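Caspase subunit p21 (Drosophila melanogaster, PDB 3SIR) acts as a caspase, a cysteine endopeptidase of the activation cascade that carries out apoptosis, and cleaves baculovirus p35 and lamin DmO in vitro. Local coordinates at residues A[133-138]-A[174-179]. The protein carries 1 engineered substitution. Residues are numbered along the deposited sequence; the frame is centred on the assembly and turned at random.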
loop_
_atom_site.group_PDB
_atom_site.type_symbol
_atom_site.label_atom_id
_atom_site.label_comp_id
_atom_site.label_asym_id
_atom_site.label_seq_id
_atom_site.Cartn_x
_atom_site.Cartn_y
_atom_site.Cartn_z
ATOM N N PHE A 133 9.718 1.777 -3.207
ATOM C CA PHE A 133 10.009 3.178 -2.921
ATOM C C PHE A 133 9.603 3.554 -1.508
ATOM O O PHE A 133 8.458 3.354 -1.104
ATOM C CB PHE A 133 9.292 4.091 -3.909
ATOM C CG PHE A 133 9.639 3.825 -5.347
ATOM C CD1 PHE A 133 9.042 2.776 -6.031
ATOM C CD2 PHE A 133 10.416 4.728 -6.057
ATOM C CE1 PHE A 133 9.256 2.605 -7.387
ATOM C CE2 PHE A 133 10.670 4.538 -7.401
ATOM C CZ PHE A 133 10.090 3.471 -8.070
ATOM N N PHE A 134 10.527 4.168 -0.785
ATOM C CA PHE A 134 10.181 4.854 0.448
ATOM C C PHE A 134 10.261 6.369 0.281
ATOM O O PHE A 134 11.278 6.899 -0.170
ATOM C CB PHE A 134 11.065 4.348 1.585
ATOM C CG PHE A 134 11.019 2.858 1.742
ATOM C CD1 PHE A 134 11.808 2.051 0.937
ATOM C CD2 PHE A 134 9.977 2.267 2.436
ATOM C CE1 PHE A 134 11.680 0.672 0.965
ATOM C CE2 PHE A 134 9.838 0.890 2.465
ATOM C CZ PHE A 134 10.683 0.092 1.717
ATOM N N ILE A 135 9.108 7.020 0.408
ATOM C CA ILE A 135 9.051 8.477 0.416
ATOM C C ILE A 135 8.821 9.020 1.822
ATOM O O ILE A 135 7.777 8.770 2.429
ATOM C CB ILE A 135 7.923 9.000 -0.486
ATOM C CG1 ILE A 135 8.129 8.541 -1.933
ATOM C CG2 ILE A 135 7.819 10.519 -0.367
ATOM C CD1 ILE A 135 9.219 7.499 -2.088
ATOM N N GLN A 136 9.781 9.796 2.316
ATOM C CA GLN A 136 9.520 10.779 3.361
ATOM C C GLN A 136 9.236 12.147 2.746
ATOM O O GLN A 136 10.085 12.718 2.061
ATOM C CB GLN A 136 10.723 10.877 4.299
ATOM C CG GLN A 136 10.405 10.659 5.771
ATOM C CD GLN A 136 11.655 10.669 6.627
ATOM O OE1 GLN A 136 12.535 11.508 6.444
ATOM N NE2 GLN A 136 11.785 9.676 7.499
ATOM N N ALA A 137 8.028 12.656 2.961
ATOM C CA ALA A 137 7.608 13.904 2.331
ATOM C C ALA A 137 7.127 14.896 3.380
ATOM O O ALA A 137 7.213 14.631 4.578
ATOM C CB ALA A 137 6.513 13.643 1.307
ATOM N N CYS A 138 6.638 16.043 2.923
ATOM C CA CYS A 138 6.225 17.114 3.821
ATOM C C CYS A 138 4.713 17.093 3.978
ATOM O O CYS A 138 3.994 16.699 3.056
ATOM C CB CYS A 138 6.652 18.470 3.258
ATOM S SG CYS A 138 8.269 19.050 3.805
ATOM N N ILE A 174 5.082 1.632 -2.773
ATOM C CA ILE A 174 5.466 2.941 -2.262
ATOM C C ILE A 174 5.033 3.104 -0.807
ATOM O O ILE A 174 3.864 3.368 -0.532
ATOM C CB ILE A 174 4.842 4.068 -3.115
ATOM C CG1 ILE A 174 5.476 4.099 -4.508
ATOM C CG2 ILE A 174 5.019 5.422 -2.433
ATOM C CD1 ILE A 174 4.660 3.403 -5.568
ATOM N N ALA A 175 5.958 2.894 0.127
ATOM C CA ALA A 175 5.761 3.320 1.512
ATOM C C ALA A 175 5.955 4.828 1.671
ATOM O O ALA A 175 6.971 5.384 1.251
ATOM C CB ALA A 175 6.696 2.565 2.439
ATOM N N TYR A 176 4.972 5.494 2.262
ATOM C CA TYR A 176 4.918 6.949 2.215
ATOM C C TYR A 176 4.476 7.557 3.543
ATOM O O TYR A 176 3.452 7.170 4.103
ATOM C CB TYR A 176 3.993 7.411 1.090
ATOM C CG TYR A 176 3.862 8.913 0.988
ATOM C CD1 TYR A 176 4.422 9.608 -0.076
ATOM C CD2 TYR A 176 3.139 9.631 1.933
ATOM C CE1 TYR A 176 4.285 10.977 -0.184
ATOM C CE2 TYR A 176 2.963 10.996 1.810
ATOM C CZ TYR A 176 3.560 11.665 0.765
ATOM O OH TYR A 176 3.473 13.035 0.697
ATOM N N SER A 177 5.266 8.501 4.047
ATOM C CA SER A 177 4.905 9.252 5.243
ATOM C C SER A 177 5.202 10.737 5.060
ATOM O O SER A 177 5.970 11.128 4.177
ATOM C CB SER A 177 5.651 8.707 6.466
ATOM O OG SER A 177 5.074 9.173 7.676
ATOM N N THR A 178 4.581 11.558 5.903
ATOM C CA THR A 178 4.744 13.007 5.842
ATOM C C THR A 178 5.598 13.480 7.006
ATOM O O THR A 178 5.301 13.170 8.154
ATOM C CB THR A 178 3.388 13.710 5.962
ATOM O OG1 THR A 178 2.536 12.938 6.820
ATOM C CG2 THR A 178 2.743 13.857 4.592
ATOM N N VAL A 179 6.615 14.281 6.704
ATOM C CA VAL A 179 7.362 15.030 7.710
ATOM C C VAL A 179 6.783 16.440 7.895
ATOM O O VAL A 179 6.343 17.069 6.934
ATOM C CB VAL A 179 8.862 15.096 7.317
ATOM C CG1 VAL A 179 9.267 16.501 6.884
ATOM C CG2 VAL A 179 9.751 14.572 8.441
#
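Ile135 and Ala137 of strand 133-138 alternate with Ala175, Ser177 and Val179 of strand 174-179 in parallel backbone pairing. Ile135 bonds both ways: its N reaches Ala175 O at 2.8 Å, and Ser177 N reaches its O at 3.0 Å. Both donors sit close to the carbonyl axis. Ala137 N donates to Ser177 O at 2.8 Å, in the plane of that carbonyl. The first bond, Ala175 N to Phe133 O, is bent to 125° and weak. Ala137 O also accepts from Val179 N, but the modelled separation is too short to be trusted. The two segments run at 33° to each other.

Apolar side chains meet on both faces. On one face, Phe133 and Ile174 lie side by side, with Phe133 CB 3.9 Å from Ile174 CG1. Further along, Tyr176 CG is anti to its backbone N (chi1 179°). This lays the ring alongside Ile135 and Ala137, where Tyr176 CD1 meets Ile135 CG2 at 3.5 Å and Tyr176 CZ meets Ala137 CB at 3.6 Å. Tyr164 packs edge-to-face on the same tyrosine. On the other face, the Phe134 ring meets the Ala175 methyl through CD2 and CE2. Phe194 of helix 193-205 covers this pair.

Cys138, the active-site cysteine by similarity, ends the first strand. Its SG lies 4.1 Å from Val179 CG1, and the Val179 side chain is near His96, the other predicted catalytic residue. The chemistry is that of a buried inner pair of the caspase sheet: backbone bonds and apolar packing together place the likely nucleophile at the carboxyl end of the parallel strands.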